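Local structure of octenoyl-coa reductase/carboxylase (Streptomyces sp., 4A0S) at residues K242-S253 and L264-R272; S254-L264 and N437-T445. The protein probably catalyses the NADPH-dependent reductive carboxylation of 2-octenoyl-CoA, supplying an extender unit for cinnabaramide polyketide biosynthesis. All blocks are in the same frame, centred on the assembly; numbering follows the deposited sequence.

Interaction 1 of 2, residues K242-S253 and L264-R272; sequences KNGGGIPVAVVS and LGCDLVINR. With NAP (NADP nicotinamide-adenine-dinucleotide phosphate), chain F.
With SG anti to the backbone N (chi1 -170°), Cys266 lays its sulfur against Ala250 CB at 3.5 Å and beside the ring of Pro248. A different turn serves Arg272: CG sits between its own N and carbonyl carbon (chi1 68°), the chain passes Ser253 CA, and a bend at chi3 brings the guanidinium to the cofactor. Between these two points strands 247-252 and 269-271 run parallel, 4.6 Å apart at closest approach. Ala250 and Val252 each both give and take, the shortest bond being Ile270 N to Ala250 O at 2.6 Å. On one face Val249 CG1 touches Ile270 CD1, and on the other Val252 CG2 meets Val269 CG1 at 3.7 Å. At the far end Lys242 NZ reaches Gly265 O, 2.9 Å away and above the carbonyl plane.

The strands belong to a beta-alpha-beta unit of the Rossmann fold, and their C-terminal ends supply part of the 2'-phosphate site of NADP. Ser253 OG donates to O3X of NAP at 2.7 Å, while one face of the Arg272 guanidinium lies under O2X; a water in the guanidinium plane, 2.9 Å from NH2, also donates to O2X and to Val251 O. Asn271 caps the next helix through OD1 to Ala273 N, and its ND2 reaches Ser253 O through another water. A leucine here would probably leave the start of that helix without its side-chain cap and break the water bridge to Ser253 O. Serine hydroxyl and arginine charge together suit an anionic phosphate, consistent with a preference for NADP over NAD.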
loop_
_atom_site.group_PDB
_atom_site.type_symbol
_atom_site.label_atom_id
_atom_site.label_comp_id
_atom_site.label_asym_id
_atom_site.label_seq_id
_atom_site.Cartn_x
_atom_site.Cartn_y
_atom_site.Cartn_z
ATOM N N LYS A 242 3.692 -3.404 21.436
ATOM C CA LYS A 242 4.851 -4.051 22.023
ATOM C C LYS A 242 5.237 -5.264 21.198
ATOM O O LYS A 242 6.380 -5.388 20.785
ATOM C CB LYS A 242 4.560 -4.448 23.456
ATOM C CG LYS A 242 4.558 -3.258 24.404
ATOM C CD LYS A 242 4.312 -3.692 25.842
ATOM C CE LYS A 242 5.455 -4.604 26.336
ATOM N NZ LYS A 242 6.792 -3.889 26.392
ATOM N N ASN A 243 4.262 -6.133 20.926
ATOM C CA ASN A 243 4.540 -7.353 20.186
ATOM C C ASN A 243 5.073 -7.066 18.795
ATOM O O ASN A 243 5.841 -7.864 18.243
ATOM C CB ASN A 243 3.320 -8.266 20.107
ATOM C CG ASN A 243 3.661 -9.644 19.558
ATOM O OD1 ASN A 243 4.491 -10.364 20.125
ATOM N ND2 ASN A 243 3.016 -10.023 18.455
ATOM N N GLY A 244 4.663 -5.926 18.243
ATOM C CA GLY A 244 5.115 -5.494 16.923
ATOM C C GLY A 244 6.502 -4.878 16.928
ATOM O O GLY A 244 7.014 -4.538 15.871
ATOM N N GLY A 245 7.115 -4.748 18.111
ATOM C CA GLY A 245 8.424 -4.118 18.225
ATOM C C GLY A 245 8.293 -2.612 18.213
ATOM O O GLY A 245 9.258 -1.888 17.987
ATOM N N GLY A 246 7.067 -2.154 18.447
ATOM C CA GLY A 246 6.781 -0.740 18.544
ATOM C C GLY A 246 6.969 -0.253 19.967
ATOM O O GLY A 246 7.278 -1.029 20.880
ATOM N N ILE A 247 6.785 1.042 20.146
ATOM C CA ILE A 247 7.041 1.667 21.428
ATOM C C ILE A 247 5.727 2.329 21.811
ATOM O O ILE A 247 5.378 3.365 21.246
ATOM C CB ILE A 247 8.181 2.683 21.338
ATOM C CG1 ILE A 247 9.504 1.971 21.016
ATOM C CG2 ILE A 247 8.327 3.431 22.643
ATOM C CD1 ILE A 247 10.467 2.788 20.178
ATOM N N PRO A 248 4.972 1.703 22.731
ATOM C CA PRO A 248 3.695 2.310 23.066
ATOM C C PRO A 248 3.900 3.413 24.076
ATOM O O PRO A 248 4.732 3.280 24.972
ATOM C CB PRO A 248 2.920 1.154 23.690
ATOM C CG PRO A 248 3.976 0.336 24.372
ATOM C CD PRO A 248 5.232 0.478 23.520
ATOM N N VAL A 249 3.189 4.518 23.919
ATOM C CA VAL A 249 3.124 5.485 24.991
ATOM C C VAL A 249 1.669 5.586 25.421
ATOM O O VAL A 249 0.803 6.010 24.663
ATOM C CB VAL A 249 3.733 6.849 24.616
ATOM C CG1 VAL A 249 3.721 7.768 25.809
ATOM C CG2 VAL A 249 5.164 6.673 24.143
ATOM N N ALA A 250 1.412 5.146 26.645
ATOM C CA ALA A 250 0.070 5.102 27.156
ATOM C C ALA A 250 -0.298 6.472 27.662
ATOM O O ALA A 250 0.481 7.103 28.364
ATOM C CB ALA A 250 -0.025 4.077 28.277
ATOM N N VAL A 251 -1.492 6.930 27.309
ATOM C CA VAL A 251 -2.067 8.085 27.965
ATOM C C VAL A 251 -3.193 7.581 28.834
ATOM O O VAL A 251 -4.135 6.955 28.347
ATOM C CB VAL A 251 -2.568 9.148 26.986
ATOM C CG1 VAL A 251 -2.951 10.417 27.748
ATOM C CG2 VAL A 251 -1.514 9.436 25.950
ATOM N N VAL A 252 -3.073 7.831 30.134
ATOM C CA VAL A 252 -4.093 7.416 31.085
ATOM C C VAL A 252 -4.486 8.617 31.939
ATOM O O VAL A 252 -3.747 9.603 32.019
ATOM C CB VAL A 252 -3.602 6.271 32.012
ATOM C CG1 VAL A 252 -3.330 5.001 31.214
ATOM C CG2 VAL A 252 -2.379 6.698 32.823
ATOM N N SER A 253 -5.647 8.541 32.573
ATOM C CA SER A 253 -6.119 9.668 33.370
ATOM C C SER A 253 -5.901 9.462 34.859
ATOM O O SER A 253 -6.195 10.356 35.643
ATOM C CB SER A 253 -7.588 9.971 33.069
ATOM O OG SER A 253 -8.410 8.911 33.506
ATOM N N LEU A 264 0.677 -4.298 31.617
ATOM C CA LEU A 264 0.735 -4.768 30.238
ATOM C C LEU A 264 2.099 -4.494 29.595
ATOM O O LEU A 264 2.306 -4.762 28.409
ATOM C CB LEU A 264 -0.363 -4.094 29.418
ATOM C CG LEU A 264 -1.798 -4.334 29.891
ATOM C CD1 LEU A 264 -2.721 -3.347 29.199
ATOM C CD2 LEU A 264 -2.245 -5.737 29.610
ATOM N N GLY A 265 3.031 -3.953 30.366
ATOM C CA GLY A 265 4.370 -3.729 29.848
ATOM C C GLY A 265 4.521 -2.444 29.064
ATOM O O GLY A 265 5.531 -2.243 28.364
ATOM N N CYS A 266 3.528 -1.563 29.170
ATOM C CA CYS A 266 3.699 -0.208 28.679
ATOM C C CYS A 266 4.364 0.621 29.760
ATOM O O CYS A 266 3.695 1.053 30.711
ATOM C CB CYS A 266 2.356 0.413 28.351
ATOM S SG CYS A 266 2.572 1.948 27.478
ATOM N N ASP A 267 5.673 0.839 29.641
ATOM C CA ASP A 267 6.378 1.562 30.689
ATOM C C ASP A 267 6.528 3.044 30.397
ATOM O O ASP A 267 6.998 3.801 31.256
ATOM C CB ASP A 267 7.739 0.935 30.992
ATOM C CG ASP A 267 8.761 1.254 29.952
ATOM O OD1 ASP A 267 8.529 0.902 28.781
ATOM O OD2 ASP A 267 9.800 1.863 30.316
ATOM N N LEU A 268 6.137 3.453 29.195
ATOM C CA LEU A 268 6.052 4.866 28.872
ATOM C C LEU A 268 4.614 5.287 29.023
ATOM O O LEU A 268 3.729 4.859 28.273
ATOM C CB LEU A 268 6.551 5.159 27.462
ATOM C CG LEU A 268 7.981 4.698 27.179
ATOM C CD1 LEU A 268 8.314 5.051 25.750
ATOM C CD2 LEU A 268 8.992 5.302 28.165
ATOM N N VAL A 269 4.388 6.101 30.040
ATOM C CA VAL A 269 3.054 6.470 30.415
ATOM C C VAL A 269 2.981 7.962 30.610
ATOM O O VAL A 269 3.863 8.572 31.225
ATOM C CB VAL A 269 2.633 5.757 31.710
ATOM C CG1 VAL A 269 1.177 6.031 32.007
ATOM C CG2 VAL A 269 2.896 4.268 31.576
ATOM N N ILE A 270 1.932 8.540 30.040
ATOM C CA ILE A 270 1.626 9.949 30.218
ATOM C C ILE A 270 0.299 10.033 30.956
ATOM O O ILE A 270 -0.712 9.536 30.469
ATOM C CB ILE A 270 1.531 10.704 28.860
ATOM C CG1 ILE A 270 2.894 10.774 28.167
ATOM C CG2 ILE A 270 0.978 12.104 29.047
ATOM C CD1 ILE A 270 2.837 11.314 26.724
ATOM N N ASN A 271 0.300 10.638 32.140
ATOM C CA ASN A 271 -0.964 10.923 32.790
ATOM C C ASN A 271 -1.516 12.206 32.176
ATOM O O ASN A 271 -0.825 13.217 32.127
ATOM C CB ASN A 271 -0.799 11.052 34.305
ATOM C CG ASN A 271 -2.130 11.103 35.022
ATOM O OD1 ASN A 271 -2.976 11.960 34.732
ATOM N ND2 ASN A 271 -2.342 10.167 35.957
ATOM N N ARG A 272 -2.755 12.176 31.699
ATOM C CA ARG A 272 -3.287 13.353 31.020
ATOM C C ARG A 272 -3.536 14.578 31.913
ATOM O O ARG A 272 -3.763 15.665 31.407
ATOM C CB ARG A 272 -4.501 13.009 30.158
ATOM C CG ARG A 272 -5.736 12.599 30.935
ATOM C CD ARG A 272 -6.982 12.941 30.140
ATOM N NE ARG A 272 -7.184 12.021 29.034
ATOM C CZ ARG A 272 -8.181 12.106 28.155
ATOM N NH1 ARG A 272 -9.080 13.080 28.249
ATOM N NH2 ARG A 272 -8.288 11.202 27.186
HETATM P PA NAP F . -13.125 1.273 27.729
HETATM O O1A NAP F . -12.651 -0.184 28.088
HETATM O O2A NAP F . -14.083 1.923 28.682
HETATM O O5B NAP F . -11.845 2.124 27.657
HETATM C C5B NAP F . -11.988 3.457 27.209
HETATM C C4B NAP F . -10.827 4.240 27.799
HETATM O O4B NAP F . -10.966 5.575 27.292
HETATM C C3B NAP F . -10.873 4.328 29.340
HETATM O O3B NAP F . -9.754 3.598 29.801
HETATM C C2B NAP F . -10.587 5.790 29.646
HETATM O O2B NAP F . -9.189 6.054 29.743
HETATM C C1B NAP F . -11.095 6.515 28.451
HETATM N N9A NAP F . -12.543 6.774 28.652
HETATM C C8A NAP F . -13.458 6.040 29.306
HETATM N N7A NAP F . -14.665 6.612 29.217
HETATM C C5A NAP F . -14.493 7.712 28.498
HETATM C C6A NAP F . -15.357 8.705 28.106
HETATM N N6A NAP F . -16.648 8.624 28.427
HETATM N N1A NAP F . -14.876 9.702 27.380
HETATM C C2A NAP F . -13.594 9.755 27.029
HETATM N N3A NAP F . -12.727 8.841 27.405
HETATM C C4A NAP F . -13.165 7.813 28.136
HETATM O O3 NAP F . -13.770 1.307 26.264
HETATM P PN NAP F . -13.069 0.660 24.971
HETATM O O1N NAP F . -13.708 -0.773 24.931
HETATM O O2N NAP F . -11.566 0.777 24.957
HETATM O O5D NAP F . -13.785 1.567 23.871
HETATM C C5D NAP F . -13.337 2.918 23.816
HETATM C C4D NAP F . -14.119 3.548 22.699
HETATM O O4D NAP F . -13.821 2.760 21.494
HETATM C C3D NAP F . -15.634 3.447 22.888
HETATM O O3D NAP F . -16.111 4.717 22.396
HETATM C C2D NAP F . -16.049 2.309 21.980
HETATM O O2D NAP F . -17.410 2.466 21.514
HETATM C C1D NAP F . -15.105 2.591 20.827
HETATM N N1N NAP F . -14.843 1.320 20.195
HETATM C C2N NAP F . -14.973 1.268 18.824
HETATM C C3N NAP F . -14.711 0.059 18.244
HETATM C C7N NAP F . -14.866 0.003 16.774
HETATM O O7N NAP F . -15.103 1.012 16.102
HETATM N N7N NAP F . -14.770 -1.213 16.308
HETATM C C4N NAP F . -14.331 -1.066 18.982
HETATM C C5N NAP F . -14.183 -1.024 20.357
HETATM C C6N NAP F . -14.437 0.193 20.970
HETATM P P2B NAP F . -8.805 7.443 30.460
HETATM O O1X NAP F . -7.246 7.064 30.747
HETATM O O2X NAP F . -8.903 8.671 29.422
HETATM O O3X NAP F . -9.740 7.450 31.645
HETATM O O HOH W 1 6.175 1.521 26.508
HETATM O O HOH W 2 -6.505 8.974 27.797
HETATM O O HOH W 3 -4.241 11.299 37.698
#

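Interaction 2 of 2, residues S254-L264 and N437-T445; sequences SAQKEAAVRAL and NPLRGLTAT. With NAP (NADP nicotinamide-adenine-dinucleotide phosphate), chain F.
The 2'-phosphate pocket of NADP lies at one end of this contact, where Lys257 passes the C-terminal tail on its way to the cofactor. Lys257 CG lies anti to its carbonyl carbon (chi1 -73°) and the chain is extended beyond it, which carries NZ to O3X of NAP. The modelled separation of Lys257 NZ and NAP O3X, 2.4 Å, is too short to be taken literally, but the pairing of lysine with phosphate is clear; Ser403 OG is a second partner of the same nitrogen. Along that path Lys257 CE rests on Ala444 CB, 3.7 Å away. Gln256, bent at chi2, folds over the modelled end of the tail: its CB approaches Thr443 O at 3.3 Å, and its amide lies beside Thr445. One water donates to both Gln256 O and Thr443 O, spanning helix and tail.

Helix 255-263 is the crossover helix of a Rossmann beta-alpha-beta unit, N-capped by Ser254 OG, which accepts from Lys257 N at 3.1 Å. Two successive beta turns, type I at Asn437-Arg440 and type II at Leu439-Leu442, fold the tail against the C-terminal half of this helix. Leu439 CD2 closes on Ala260 O and Ala260 CB, and Leu442 CD1 lies over Ala260 CA at 3.8 Å, with Ala263 CB beside it. Past the last turn, Leu264 crosses Leu439 at about a right angle and sets CD2 against Pro438 CG, 3.6 Å away.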
loop_
_atom_site.group_PDB
_atom_site.type_symbol
_atom_site.label_atom_id
_atom_site.label_comp_id
_atom_site.label_asym_id
_atom_site.label_seq_id
_atom_site.Cartn_x
_atom_site.Cartn_y
_atom_site.Cartn_z
ATOM N N SER A 254 -5.370 8.302 35.256
ATOM C CA SER A 254 -5.188 8.004 36.678
ATOM C C SER A 254 -4.029 7.065 36.956
ATOM O O SER A 254 -3.593 6.306 36.078
ATOM C CB SER A 254 -6.470 7.407 37.274
ATOM O OG SER A 254 -6.669 6.073 36.822
ATOM N N ALA A 255 -3.552 7.107 38.199
ATOM C CA ALA A 255 -2.489 6.217 38.663
ATOM C C ALA A 255 -2.889 4.735 38.591
ATOM O O ALA A 255 -2.045 3.884 38.341
ATOM C CB ALA A 255 -2.064 6.593 40.063
ATOM N N GLN A 256 -4.165 4.432 38.815
ATOM C CA GLN A 256 -4.653 3.053 38.719
ATOM C C GLN A 256 -4.570 2.592 37.267
ATOM O O GLN A 256 -4.148 1.468 36.974
ATOM C CB GLN A 256 -6.096 2.914 39.244
ATOM C CG GLN A 256 -6.279 3.158 40.774
ATOM C CD GLN A 256 -6.427 4.643 41.149
ATOM O OE1 GLN A 256 -5.870 5.524 40.488
ATOM N NE2 GLN A 256 -7.186 4.918 42.218
ATOM N N LYS A 257 -4.956 3.481 36.363
ATOM C CA LYS A 257 -4.909 3.187 34.948
ATOM C C LYS A 257 -3.464 3.096 34.465
ATOM O O LYS A 257 -3.138 2.237 33.650
ATOM C CB LYS A 257 -5.723 4.214 34.175
ATOM C CG LYS A 257 -7.221 4.009 34.368
ATOM C CD LYS A 257 -8.028 5.154 33.839
ATOM C CE LYS A 257 -9.496 4.788 33.837
ATOM N NZ LYS A 257 -10.323 5.937 33.429
ATOM N N GLU A 258 -2.591 3.959 34.977
ATOM C CA GLU A 258 -1.166 3.790 34.720
ATOM C C GLU A 258 -0.679 2.412 35.178
ATOM O O GLU A 258 0.056 1.723 34.463
ATOM C CB GLU A 258 -0.336 4.871 35.402
ATOM C CG GLU A 258 1.154 4.497 35.421
ATOM C CD GLU A 258 2.060 5.660 35.688
ATOM O OE1 GLU A 258 1.549 6.735 36.050
ATOM O OE2 GLU A 258 3.285 5.487 35.536
ATOM N N ALA A 259 -1.079 2.017 36.381
ATOM C CA ALA A 259 -0.688 0.714 36.899
ATOM C C ALA A 259 -1.138 -0.375 35.925
ATOM O O ALA A 259 -0.381 -1.304 35.623
ATOM C CB ALA A 259 -1.258 0.503 38.268
ATOM N N ALA A 260 -2.366 -0.241 35.424
ATOM C CA ALA A 260 -2.916 -1.198 34.460
ATOM C C ALA A 260 -2.047 -1.303 33.212
ATOM O O ALA A 260 -1.666 -2.405 32.800
ATOM C CB ALA A 260 -4.332 -0.800 34.094
ATOM N N VAL A 261 -1.708 -0.166 32.622
ATOM C CA VAL A 261 -0.897 -0.188 31.393
ATOM C C VAL A 261 0.541 -0.641 31.671
ATOM O O VAL A 261 1.181 -1.242 30.813
ATOM C CB VAL A 261 -0.892 1.160 30.624
ATOM C CG1 VAL A 261 -2.295 1.566 30.208
ATOM C CG2 VAL A 261 -0.246 2.269 31.446
ATOM N N ARG A 262 1.053 -0.373 32.866
ATOM C CA ARG A 262 2.396 -0.850 33.178
ATOM C C ARG A 262 2.380 -2.357 33.303
ATOM O O ARG A 262 3.312 -3.024 32.879
ATOM C CB ARG A 262 2.929 -0.202 34.447
ATOM C CG ARG A 262 3.189 1.241 34.259
ATOM C CD ARG A 262 3.901 1.839 35.438
ATOM N NE ARG A 262 4.301 3.182 35.075
ATOM C CZ ARG A 262 5.389 3.468 34.368
ATOM N NH1 ARG A 262 6.200 2.500 33.968
ATOM N NH2 ARG A 262 5.661 4.730 34.057
ATOM N N ALA A 263 1.288 -2.895 33.853
ATOM C CA ALA A 263 1.129 -4.342 34.001
ATOM C C ALA A 263 1.074 -5.045 32.649
ATOM O O ALA A 263 1.379 -6.239 32.543
ATOM C CB ALA A 263 -0.120 -4.659 34.827
ATOM N N LEU A 264 0.677 -4.298 31.617
ATOM C CA LEU A 264 0.735 -4.768 30.238
ATOM C C LEU A 264 2.099 -4.494 29.595
ATOM O O LEU A 264 2.306 -4.762 28.409
ATOM C CB LEU A 264 -0.363 -4.094 29.418
ATOM C CG LEU A 264 -1.798 -4.334 29.891
ATOM C CD1 LEU A 264 -2.721 -3.347 29.199
ATOM C CD2 LEU A 264 -2.245 -5.737 29.610
ATOM N N ASN A 437 -3.115 -13.180 32.526
ATOM C CA ASN A 437 -4.026 -12.257 33.196
ATOM C C ASN A 437 -3.282 -11.128 33.849
ATOM O O ASN A 437 -3.343 -10.999 35.070
ATOM C CB ASN A 437 -4.851 -12.987 34.252
ATOM C CG ASN A 437 -5.834 -13.947 33.647
ATOM O OD1 ASN A 437 -6.951 -13.566 33.309
ATOM N ND2 ASN A 437 -5.431 -15.198 33.515
ATOM N N PRO A 438 -2.590 -10.292 33.041
ATOM C CA PRO A 438 -1.824 -9.178 33.575
ATOM C C PRO A 438 -2.696 -8.231 34.382
ATOM O O PRO A 438 -2.230 -7.615 35.342
ATOM C CB PRO A 438 -1.308 -8.474 32.320
ATOM C CG PRO A 438 -2.205 -8.931 31.218
ATOM C CD PRO A 438 -2.524 -10.337 31.569
ATOM N N LEU A 439 -3.966 -8.136 34.001
ATOM C CA LEU A 439 -4.875 -7.193 34.639
ATOM C C LEU A 439 -5.726 -7.785 35.752
ATOM O O LEU A 439 -6.621 -7.110 36.257
ATOM C CB LEU A 439 -5.766 -6.529 33.589
ATOM C CG LEU A 439 -5.028 -5.725 32.514
ATOM C CD1 LEU A 439 -6.034 -5.087 31.590
ATOM C CD2 LEU A 439 -4.079 -4.658 33.114
ATOM N N ARG A 440 -5.431 -9.012 36.167
ATOM C CA ARG A 440 -6.257 -9.668 37.171
ATOM C C ARG A 440 -6.376 -8.773 38.405
ATOM O O ARG A 440 -5.370 -8.270 38.915
ATOM C CB ARG A 440 -5.663 -11.013 37.583
ATOM C CG ARG A 440 -6.579 -11.806 38.484
ATOM C CD ARG A 440 -5.816 -12.773 39.389
ATOM N NE ARG A 440 -4.811 -13.569 38.675
ATOM C CZ ARG A 440 -5.063 -14.439 37.695
ATOM N NH1 ARG A 440 -6.301 -14.633 37.256
ATOM N NH2 ARG A 440 -4.061 -15.111 37.141
ATOM N N GLY A 441 -7.609 -8.548 38.845
ATOM C CA GLY A 441 -7.846 -7.835 40.108
ATOM C C GLY A 441 -7.658 -6.324 40.074
ATOM O O GLY A 441 -7.952 -5.646 41.061
ATOM N N LEU A 442 -7.180 -5.789 38.952
ATOM C CA LEU A 442 -6.948 -4.344 38.833
ATOM C C LEU A 442 -8.221 -3.618 38.495
ATOM O O LEU A 442 -9.067 -4.149 37.798
ATOM C CB LEU A 442 -5.906 -4.035 37.763
ATOM C CG LEU A 442 -4.497 -4.589 38.001
ATOM C CD1 LEU A 442 -3.533 -3.904 37.055
ATOM C CD2 LEU A 442 -4.063 -4.422 39.451
ATOM N N THR A 443 -8.352 -2.403 39.020
ATOM C CA THR A 443 -9.502 -1.561 38.754
ATOM C C THR A 443 -9.018 -0.148 38.489
ATOM O O THR A 443 -7.829 0.143 38.637
ATOM C CB THR A 443 -10.505 -1.554 39.948
ATOM O OG1 THR A 443 -9.888 -0.927 41.073
ATOM C CG2 THR A 443 -10.942 -2.970 40.328
ATOM N N ALA A 444 -9.936 0.733 38.104
ATOM C CA ALA A 444 -9.580 2.110 37.813
ATOM C C ALA A 444 -9.702 3.010 39.040
ATOM O O ALA A 444 -9.313 4.190 38.979
ATOM C CB ALA A 444 -10.423 2.667 36.660
ATOM N N THR A 445 -10.221 2.469 40.147
ATOM C CA THR A 445 -10.337 3.245 41.389
ATOM C C THR A 445 -9.394 2.743 42.469
ATOM O O THR A 445 -9.276 1.532 42.682
ATOM C CB THR A 445 -11.753 3.192 41.938
ATOM O OG1 THR A 445 -12.068 1.827 42.258
ATOM C CG2 THR A 445 -12.740 3.727 40.889
HETATM P PA NAP F . -13.125 1.273 27.729
HETATM O O1A NAP F . -12.651 -0.184 28.088
HETATM O O2A NAP F . -14.083 1.923 28.682
HETATM O O5B NAP F . -11.845 2.124 27.657
HETATM C C5B NAP F . -11.988 3.457 27.209
HETATM C C4B NAP F . -10.827 4.240 27.799
HETATM O O4B NAP F . -10.966 5.575 27.292
HETATM C C3B NAP F . -10.873 4.328 29.340
HETATM O O3B NAP F . -9.754 3.598 29.801
HETATM C C2B NAP F . -10.587 5.790 29.646
HETATM O O2B NAP F . -9.189 6.054 29.743
HETATM C C1B NAP F . -11.095 6.515 28.451
HETATM N N9A NAP F . -12.543 6.774 28.652
HETATM C C8A NAP F . -13.458 6.040 29.306
HETATM N N7A NAP F . -14.665 6.612 29.217
HETATM C C5A NAP F . -14.493 7.712 28.498
HETATM C C6A NAP F . -15.357 8.705 28.106
HETATM N N6A NAP F . -16.648 8.624 28.427
HETATM N N1A NAP F . -14.876 9.702 27.380
HETATM C C2A NAP F . -13.594 9.755 27.029
HETATM N N3A NAP F . -12.727 8.841 27.405
HETATM C C4A NAP F . -13.165 7.813 28.136
HETATM O O3 NAP F . -13.770 1.307 26.264
HETATM P PN NAP F . -13.069 0.660 24.971
HETATM O O1N NAP F . -13.708 -0.773 24.931
HETATM O O2N NAP F . -11.566 0.777 24.957
HETATM O O5D NAP F . -13.785 1.567 23.871
HETATM C C5D NAP F . -13.337 2.918 23.816
HETATM C C4D NAP F . -14.119 3.548 22.699
HETATM O O4D NAP F . -13.821 2.760 21.494
HETATM C C3D NAP F . -15.634 3.447 22.888
HETATM O O3D NAP F . -16.111 4.717 22.396
HETATM C C2D NAP F . -16.049 2.309 21.980
HETATM O O2D NAP F . -17.410 2.466 21.514
HETATM C C1D NAP F . -15.105 2.591 20.827
HETATM N N1N NAP F . -14.843 1.320 20.195
HETATM C C2N NAP F . -14.973 1.268 18.824
HETATM C C3N NAP F . -14.711 0.059 18.244
HETATM C C7N NAP F . -14.866 0.003 16.774
HETATM O O7N NAP F . -15.103 1.012 16.102
HETATM N N7N NAP F . -14.770 -1.213 16.308
HETATM C C4N NAP F . -14.331 -1.066 18.982
HETATM C C5N NAP F . -14.183 -1.024 20.357
HETATM C C6N NAP F . -14.437 0.193 20.970
HETATM P P2B NAP F . -8.805 7.443 30.460
HETATM O O1X NAP F . -7.246 7.064 30.747
HETATM O O2X NAP F . -8.903 8.671 29.422
HETATM O O3X NAP F . -9.740 7.450 31.645
HETATM O O HOH W 4 -5.139 -0.629 37.906
#

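How the interactions relate
Interaction 1 is the buried one: it joins two neighbouring strands of the parallel sheet, where backbone bonds do the holding and aliphatic side chains fill both faces. Interaction 2 is only partly buried, though no farther from the centre of the chain; it sets the C-terminal tail on the helix that connects those strands, and there apolar contacts and a bridging water replace direct bonds between the segments. The two share Leu264, and Cys266 N probably bonds to Val261 O, while Val252 CG2 packs at the helix start. Both end at the same phosphate of NADP, interaction 1 through Ser253 and Arg272, interaction 2 through Lys257.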